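Local coordinates for immunogenic protein MPT63/MPB63 (Mycobacterium tuberculosis, PDB 1LMI) that is a major secreted, immunogenic beta-sandwich protein of the tubercle bacillus whose molecular function is not established, at residues 22-27 and 52-57; 56-61 and 95-100. All blocks are in the same frame, centred on the assembly; numbering follows the deposited sequence.

Interaction 1: residues 22-27 and 52-57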
ATOM      1  N   VAL A  22     -18.409  -2.946   2.087  1.00 16.90           N
ATOM      2  CA  VAL A  22     -17.435  -3.597   1.205  1.00 15.29           C
ATOM      3  C   VAL A  22     -16.575  -4.527   2.061  1.00 12.02           C
ATOM      4  O   VAL A  22     -16.447  -4.348   3.272  1.00 15.10           O
ATOM      5  CB  VAL A  22     -16.487  -2.672   0.427  1.00 14.76           C
ATOM      6  CG1 VAL A  22     -17.268  -1.903  -0.638  1.00 21.21           C
ATOM      7  CG2 VAL A  22     -15.715  -1.692   1.300  1.00 17.83           C
ATOM      8  N   VAL A  23     -16.014  -5.514   1.379  1.00 14.19           N
ATOM      9  CA  VAL A  23     -14.963  -6.368   1.907  1.00  9.67           C
ATOM     10  C   VAL A  23     -13.842  -6.350   0.876  1.00 14.04           C
ATOM     11  O   VAL A  23     -14.085  -6.495  -0.328  1.00 13.90           O
ATOM     12  CB  VAL A  23     -15.425  -7.813   2.133  1.00 12.21           C
ATOM     13  CG1 VAL A  23     -14.296  -8.690   2.667  1.00 14.69           C
ATOM     14  CG2 VAL A  23     -16.632  -7.827   3.066  1.00 11.99           C
ATOM     15  N   LEU A  24     -12.620  -6.151   1.357  1.00 12.77           N
ATOM     16  CA  LEU A  24     -11.561  -6.168   0.341  1.00 13.01           C
ATOM     17  C   LEU A  24     -10.367  -6.934   0.905  1.00 12.25           C
ATOM     18  O   LEU A  24     -10.197  -7.150   2.103  1.00 14.64           O
ATOM     19  CB  LEU A  24     -11.247  -4.764  -0.138  1.00 18.57           C
ATOM     20  CG  LEU A  24     -10.791  -3.722   0.865  1.00 22.92           C
ATOM     21  CD1 LEU A  24     -10.249  -2.510   0.131  1.00 14.48           C
ATOM     22  CD2 LEU A  24     -11.902  -3.280   1.814  1.00 40.52           C
ATOM     23  N   GLY A  25      -9.565  -7.374  -0.073  1.00 12.13           N
ATOM     24  CA  GLY A  25      -8.316  -8.065   0.272  1.00  9.90           C
ATOM     25  C   GLY A  25      -7.180  -7.229  -0.257  1.00 13.47           C
ATOM     26  O   GLY A  25      -7.298  -6.754  -1.390  1.00 13.20           O
ATOM     27  N   TRP A  26      -6.129  -7.016   0.501  1.00  9.15           N
ATOM     28  CA  TRP A  26      -4.951  -6.390  -0.056  1.00  8.16           C
ATOM     29  C   TRP A  26      -3.733  -7.314   0.172  1.00  8.76           C
ATOM     30  O   TRP A  26      -3.521  -7.773   1.294  1.00 10.09           O
ATOM     31  CB  TRP A  26      -4.643  -5.052   0.596  1.00 11.89           C
ATOM     32  CG  TRP A  26      -5.310  -3.796   0.125  1.00 10.51           C
ATOM     33  CD1 TRP A  26      -6.381  -3.162   0.705  1.00  9.82           C
ATOM     34  CD2 TRP A  26      -4.903  -3.040  -1.024  1.00 11.18           C
ATOM     35  NE1 TRP A  26      -6.653  -2.021  -0.070  1.00 11.69           N
ATOM     36  CE2 TRP A  26      -5.773  -1.942  -1.112  1.00 11.34           C
ATOM     37  CE3 TRP A  26      -3.890  -3.204  -1.985  1.00 12.91           C
ATOM     38  CZ2 TRP A  26      -5.671  -0.988  -2.125  1.00  9.51           C
ATOM     39  CZ3 TRP A  26      -3.799  -2.249  -2.988  1.00 13.33           C
ATOM     40  CH2 TRP A  26      -4.675  -1.171  -3.047  1.00 12.35           C
ATOM     41  N   LYS A  27      -2.978  -7.511  -0.904  1.00  9.24           N
ATOM     42  CA  LYS A  27      -1.689  -8.190  -0.833  1.00  9.86           C
ATOM     43  C   LYS A  27      -0.592  -7.134  -1.036  1.00  9.98           C
ATOM     44  O   LYS A  27      -0.710  -6.334  -1.975  1.00 10.28           O
ATOM     45  CB  LYS A  27      -1.528  -9.267  -1.889  1.00  8.81           C
ATOM     46  CG  LYS A  27      -0.183 -10.014  -1.836  1.00 11.58           C
ATOM     47  CD  LYS A  27      -0.097 -11.022  -2.989  1.00 11.71           C
ATOM     48  CE  LYS A  27       1.329 -11.505  -3.178  1.00 13.50           C
ATOM     49  NZ  LYS A  27       1.419 -12.681  -4.093  1.00 11.33           N
ATOM     50  N   ALA A  52       1.545  -4.186  -4.928  1.00  9.73           N
ATOM     51  CA  ALA A  52       0.292  -4.259  -4.183  1.00 10.02           C
ATOM     52  C   ALA A  52      -0.843  -4.701  -5.106  1.00 11.45           C
ATOM     53  O   ALA A  52      -0.865  -4.299  -6.275  1.00 12.12           O
ATOM     54  CB  ALA A  52      -0.056  -2.926  -3.569  1.00 11.50           C
ATOM     55  N   THR A  53      -1.703  -5.523  -4.545  1.00  8.87           N
ATOM     56  CA  THR A  53      -2.865  -6.063  -5.257  1.00 12.14           C
ATOM     57  C   THR A  53      -4.113  -5.917  -4.384  1.00  9.21           C
ATOM     58  O   THR A  53      -4.105  -6.342  -3.220  1.00 10.69           O
ATOM     59  CB  THR A  53      -2.681  -7.549  -5.596  1.00 10.70           C
ATOM     60  OG1 THR A  53      -1.432  -7.737  -6.300  1.00 13.31           O
ATOM     61  CG2 THR A  53      -3.785  -8.043  -6.534  1.00 12.20           C
ATOM     62  N   VAL A  54      -5.171  -5.312  -4.930  1.00  9.67           N
ATOM     63  CA  VAL A  54      -6.443  -5.195  -4.211  1.00  9.31           C
ATOM     64  C   VAL A  54      -7.465  -6.134  -4.847  1.00  8.83           C
ATOM     65  O   VAL A  54      -7.489  -6.313  -6.084  1.00 11.70           O
ATOM     66  CB  VAL A  54      -6.925  -3.747  -4.154  1.00 11.61           C
ATOM     67  CG1 VAL A  54      -7.162  -3.159  -5.539  1.00 14.24           C
ATOM     68  CG2 VAL A  54      -8.188  -3.721  -3.293  1.00 12.05           C
ATOM     69  N   ASN A  55      -8.253  -6.735  -4.007  1.00  8.96           N
ATOM     70  CA  ASN A  55      -9.228  -7.768  -4.363  1.00  9.95           C
ATOM     71  C   ASN A  55     -10.603  -7.322  -3.898  1.00  8.65           C
ATOM     72  O   ASN A  55     -10.778  -7.141  -2.701  1.00 10.30           O
ATOM     73  CB  ASN A  55      -8.806  -9.070  -3.685  1.00  8.99           C
ATOM     74  CG  ASN A  55      -9.668 -10.242  -4.077  1.00 11.89           C
ATOM     75  OD1 ASN A  55     -10.593 -10.108  -4.881  1.00 13.83           O
ATOM     76  ND2 ASN A  55      -9.342 -11.401  -3.497  1.00 10.95           N
ATOM     77  N   ALA A  56     -11.529  -7.116  -4.828  1.00 11.82           N
ATOM     78  CA  ALA A  56     -12.878  -6.661  -4.444  1.00 10.21           C
ATOM     79  C   ALA A  56     -13.705  -7.868  -4.037  1.00 11.06           C
ATOM     80  O   ALA A  56     -14.335  -8.551  -4.844  1.00 13.26           O
ATOM     81  CB  ALA A  56     -13.428  -5.876  -5.599  1.00 10.28           C
ATOM     82  N   ILE A  57     -13.703  -8.211  -2.764  1.00 10.21           N
ATOM     83  CA  ILE A  57     -14.342  -9.460  -2.327  1.00 10.47           C
ATOM     84  C   ILE A  57     -15.845  -9.255  -2.214  1.00 14.28           C
ATOM     85  O   ILE A  57     -16.606 -10.138  -2.613  1.00 12.95           O
ATOM     86  CB  ILE A  57     -13.702  -9.909  -1.011  1.00 10.50           C
ATOM     87  CG1 ILE A  57     -12.234 -10.325  -1.224  1.00 12.74           C
ATOM     88  CG2 ILE A  57     -14.506 -10.995  -0.324  1.00 15.35           C
ATOM     89  CD1 ILE A  57     -11.461 -10.626   0.053  1.00 14.02           C
TER
HETATM   90  O   HOH W   1       0.763  -7.962  -4.617  1.00 14.25           O
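Residues 22-27 and 52-57 pair as neighbouring antiparallel strands, their axes 4.5 Å apart at closest and 161° between their directions. Gly25 and Asn55 form a hydrogen-bonded pair, joined by Gly25 N to Asn55 O and by Asn55 N to Gly25 O; Lys27 and Thr53 form the next, with Lys27 N 2.8 Å from Thr53 O and Thr53 N returning a bond to Lys27 O. Between them Trp26 and Val54 make a non-hydrogen-bonded pair, as do Leu24 and Ala56. Beyond Ala56 the chain turns a corner, and the bond from Ile57 N to Val23 O is weak, bent to 131° at the hydrogen.

Trp26 carries the inner face. Its chi1 of -85° sets CG anti to the carbonyl carbon, and the indole lies across Val54, whose CB sits 3.4 Å from the centroid of the six-membered ring and almost on the ring normal, a CH-pi contact. Val54 CG2 reaches under the ring's CE2, while Ala52 CB approaches Trp26 CZ3 obliquely at 3.8 Å. Phe68, of the other sheet, meets the indole edge-to-face, and Leu127 and Trp129 also touch it, so this face belongs to the core of the beta-sandwich.

On the other face, Ile57 lays CG2 against Val23 CG1 at 3.8 Å, and its CD1 comes to 3.8 Å from Gly25 N, over backbone that bears no side chain. Thr53 OG1 is hydrogen-bonded to Thr102 OG1 on the adjoining strand and meets a water at 2.8 Å; Asn55 ND2 is hydrogen-bonded to Glu12 OE2.

The ladder thus pairs the N and O of Gly25, Lys27, Thr53 and Asn55, while Trp26 and Val54 bond to the strands beyond. The face of Trp26 and Val54 is apolar; the other mixes the Val23-Ile57 contact with polar ends that tie in the strands to either side.

Interaction 2: residues 56-61 and 95-100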
ATOM      1  N   ALA A  56     -11.529  -7.116  -4.828  1.00 11.82           N
ATOM      2  CA  ALA A  56     -12.878  -6.661  -4.444  1.00 10.21           C
ATOM      3  C   ALA A  56     -13.705  -7.868  -4.037  1.00 11.06           C
ATOM      4  O   ALA A  56     -14.335  -8.551  -4.844  1.00 13.26           O
ATOM      5  CB  ALA A  56     -13.428  -5.876  -5.599  1.00 10.28           C
ATOM      6  N   ILE A  57     -13.703  -8.211  -2.764  1.00 10.21           N
ATOM      7  CA  ILE A  57     -14.342  -9.460  -2.327  1.00 10.47           C
ATOM      8  C   ILE A  57     -15.845  -9.255  -2.214  1.00 14.28           C
ATOM      9  O   ILE A  57     -16.606 -10.138  -2.613  1.00 12.95           O
ATOM     10  CB  ILE A  57     -13.702  -9.909  -1.011  1.00 10.50           C
ATOM     11  CG1 ILE A  57     -12.234 -10.325  -1.224  1.00 12.74           C
ATOM     12  CG2 ILE A  57     -14.506 -10.995  -0.324  1.00 15.35           C
ATOM     13  CD1 ILE A  57     -11.461 -10.626   0.053  1.00 14.02           C
ATOM     14  N   ARG A  58     -16.248  -8.101  -1.669  1.00 11.73           N
ATOM     15  CA  ARG A  58     -17.670  -7.776  -1.564  1.00 14.96           C
ATOM     16  C   ARG A  58     -17.828  -6.310  -1.984  1.00 16.85           C
ATOM     17  O   ARG A  58     -17.143  -5.482  -1.373  1.00 14.32           O
ATOM     18  CB  ARG A  58     -18.237  -7.993  -0.163  1.00 14.28           C
ATOM     19  CG  ARG A  58     -19.718  -7.600  -0.068  1.00 17.10           C
ATOM     20  CD  ARG A  58     -20.221  -7.730   1.373  1.00 25.21           C
ATOM     21  NE  ARG A  58     -21.680  -7.594   1.451  1.00 31.86           N
ATOM     22  CZ  ARG A  58     -22.346  -6.728   2.200  1.00 33.94           C
ATOM     23  NH1 ARG A  58     -21.679  -5.880   2.978  1.00 23.90           N
ATOM     24  NH2 ARG A  58     -23.684  -6.691   2.196  1.00 26.67           N
ATOM     25  N   GLY A  59     -18.682  -6.061  -2.972  1.00 14.93           N
ATOM     26  CA  GLY A  59     -18.899  -4.742  -3.498  1.00 13.21           C
ATOM     27  C   GLY A  59     -17.834  -4.284  -4.480  1.00 18.79           C
ATOM     28  O   GLY A  59     -16.805  -4.949  -4.653  1.00 14.55           O
ATOM     29  N   SER A  60     -18.109  -3.142  -5.104  1.00 14.76           N
ATOM     30  CA  SER A  60     -17.168  -2.436  -5.940  1.00 15.15           C
ATOM     31  C   SER A  60     -16.193  -1.685  -5.024  1.00 18.03           C
ATOM     32  O   SER A  60     -16.667  -1.078  -4.074  1.00 21.19           O
ATOM     33  CB  SER A  60     -17.861  -1.434  -6.867  1.00 22.39           C
ATOM     34  OG  SER A  60     -18.661  -0.535  -6.110  1.00 42.92           O
ATOM     35  N   VAL A  61     -14.905  -1.774  -5.318  1.00 14.81           N
ATOM     36  CA  VAL A  61     -13.864  -1.164  -4.494  1.00 15.74           C
ATOM     37  C   VAL A  61     -13.043  -0.183  -5.308  1.00 16.02           C
ATOM     38  O   VAL A  61     -12.610  -0.479  -6.423  1.00 14.49           O
ATOM     39  CB  VAL A  61     -12.963  -2.293  -3.941  1.00 16.95           C
ATOM     40  CG1 VAL A  61     -11.782  -1.749  -3.164  1.00 22.03           C
ATOM     41  CG2 VAL A  61     -13.818  -3.245  -3.105  1.00 20.09           C
ATOM     42  N   ILE A  95     -12.964  -1.014  -9.123  1.00 14.82           N
ATOM     43  CA  ILE A  95     -13.073  -2.363  -9.716  1.00 15.56           C
ATOM     44  C   ILE A  95     -14.302  -3.062  -9.165  1.00 15.04           C
ATOM     45  O   ILE A  95     -14.610  -3.005  -7.977  1.00 14.55           O
ATOM     46  CB  ILE A  95     -11.845  -3.205  -9.385  1.00 20.17           C
ATOM     47  CG1 ILE A  95     -11.597  -3.276  -7.891  1.00 19.92           C
ATOM     48  CG2 ILE A  95     -10.637  -2.669 -10.148  1.00 23.68           C
ATOM     49  CD1 ILE A  95     -10.707  -4.445  -7.475  1.00 27.44           C
ATOM     50  N   PRO A  96     -15.035  -3.774 -10.016  1.00 13.31           N
ATOM     51  CA  PRO A  96     -16.221  -4.482  -9.570  1.00 12.59           C
ATOM     52  C   PRO A  96     -15.886  -5.703  -8.715  1.00 14.19           C
ATOM     53  O   PRO A  96     -14.758  -6.238  -8.763  1.00 13.01           O
ATOM     54  CB  PRO A  96     -16.860  -4.976 -10.880  1.00 17.13           C
ATOM     55  CG  PRO A  96     -15.748  -4.990 -11.871  1.00 20.86           C
ATOM     56  CD  PRO A  96     -14.731  -3.958 -11.440  1.00 20.18           C
ATOM     57  N   GLN A  97     -16.878  -6.140  -7.947  1.00 12.60           N
ATOM     58  CA  GLN A  97     -16.744  -7.319  -7.118  1.00 10.88           C
ATOM     59  C   GLN A  97     -16.225  -8.510  -7.929  1.00 12.33           C
ATOM     60  O   GLN A  97     -16.713  -8.748  -9.041  1.00 15.44           O
ATOM     61  CB  GLN A  97     -18.109  -7.706  -6.517  1.00 11.95           C
ATOM     62  CG  GLN A  97     -18.015  -8.861  -5.534  1.00 11.38           C
ATOM     63  CD  GLN A  97     -19.342  -9.135  -4.847  1.00 13.62           C
ATOM     64  OE1 GLN A  97     -19.960  -8.197  -4.332  1.00 17.09           O
ATOM     65  NE2 GLN A  97     -19.752 -10.388  -4.852  1.00 17.53           N
ATOM     66  N   GLY A  98     -15.270  -9.226  -7.351  1.00 10.67           N
ATOM     67  CA  GLY A  98     -14.734 -10.436  -7.974  1.00 11.43           C
ATOM     68  C   GLY A  98     -13.491 -10.183  -8.812  1.00 11.74           C
ATOM     69  O   GLY A  98     -12.841 -11.140  -9.192  1.00 13.59           O
ATOM     70  N   GLU A  99     -13.170  -8.925  -9.092  1.00 10.36           N
ATOM     71  CA  GLU A  99     -11.960  -8.574  -9.852  1.00  8.71           C
ATOM     72  C   GLU A  99     -10.868  -8.144  -8.887  1.00  8.99           C
ATOM     73  O   GLU A  99     -11.088  -7.996  -7.672  1.00 10.62           O
ATOM     74  CB  GLU A  99     -12.307  -7.471 -10.861  1.00 11.09           C
ATOM     75  CG  GLU A  99     -13.342  -7.965 -11.865  1.00 12.02           C
ATOM     76  CD  GLU A  99     -13.389  -7.149 -13.127  1.00 17.97           C
ATOM     77  OE1 GLU A  99     -12.623  -6.177 -13.309  1.00 19.76           O
ATOM     78  OE2 GLU A  99     -14.241  -7.532 -13.974  1.00 21.92           O
ATOM     79  N   GLN A 100      -9.688  -7.976  -9.456  1.00 10.68           N
ATOM     80  CA  GLN A 100      -8.493  -7.552  -8.739  1.00 12.65           C
ATOM     81  C   GLN A 100      -7.756  -6.503  -9.549  1.00 10.29           C
ATOM     82  O   GLN A 100      -7.976  -6.406 -10.765  1.00 10.87           O
ATOM     83  CB  GLN A 100      -7.561  -8.749  -8.428  1.00 12.18           C
ATOM     84  CG  GLN A 100      -8.305  -9.869  -7.736  1.00  9.41           C
ATOM     85  CD  GLN A 100      -7.484 -10.827  -6.927  1.00 11.30           C
ATOM     86  OE1 GLN A 100      -6.356 -10.501  -6.545  1.00 12.64           O
ATOM     87  NE2 GLN A 100      -8.028 -11.990  -6.613  1.00 10.04           N
TER
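The side-chain amide of Gln97 is the flat group that reaches across to residues 56-61, through its oxygen: OE1 accepts from Gly59 N at 2.8 Å. The N-H points almost straight at the oxygen, 170° at the hydrogen, but stands tilted by 31° from the amide plane. Arg58 CA also approaches OE1, and Ile57 O lies 3.9 Å from NE2, a distance of packing. With chi1 at -175° and the chain extended beyond CG, Gln97 spans the bend, its CG passing 3.5 Å from Ile57 O and its CB lying beside Gly59.

Gln97 also occupies the second position of a type II beta turn, Pro96 to Glu99, closed by Glu99 N to Pro96 O. Gly98 takes the third position with the positive phi usual there; its N bonds to Ala56 O at 2.8 Å, and Ala56 N in turn donates to Glu99 O. Within 56-61, Ile57 and Arg58 both face Val23, a classic beta bulge at the corner where the chain leaves its strand; Arg58 NH1 is hydrogen-bonded to Gln21 OE1.

Past the bulge, Val61 and Ile95 form a single antiparallel bridge with two backbone bonds, Val61 N to Ile95 O and Ile95 N to Val61 O. Ile95 CG1, set between the backbone N and the carbonyl carbon, rests 3.3 Å from Val61 O and carries CD1 on to Ala56 CB at 3.6 Å. Ala56 CB also meets Pro96 O, at 3.5 Å.

The two contacts follow one another along the chain and share Ala56 and Ile57, their centres about 7 Å apart. In interaction 1 these residues close the regular ladder with 22-27; in interaction 2 both the N and the O of Ala56 are hydrogen-bonded to the turn that leads into strand 100-109, the edge strand next to 46-56. The bulge joins them: Val23 N lies 3.0 Å from Arg58 O, probably a hydrogen bond, so the chain stays attached to strand 22-33 as it turns. At the other border Gln100 CB packs 3.4 Å from Val54 O. Together they mark one end of the four-stranded sheet, where the chain starts its passage toward strand 68-71 of the other sheet.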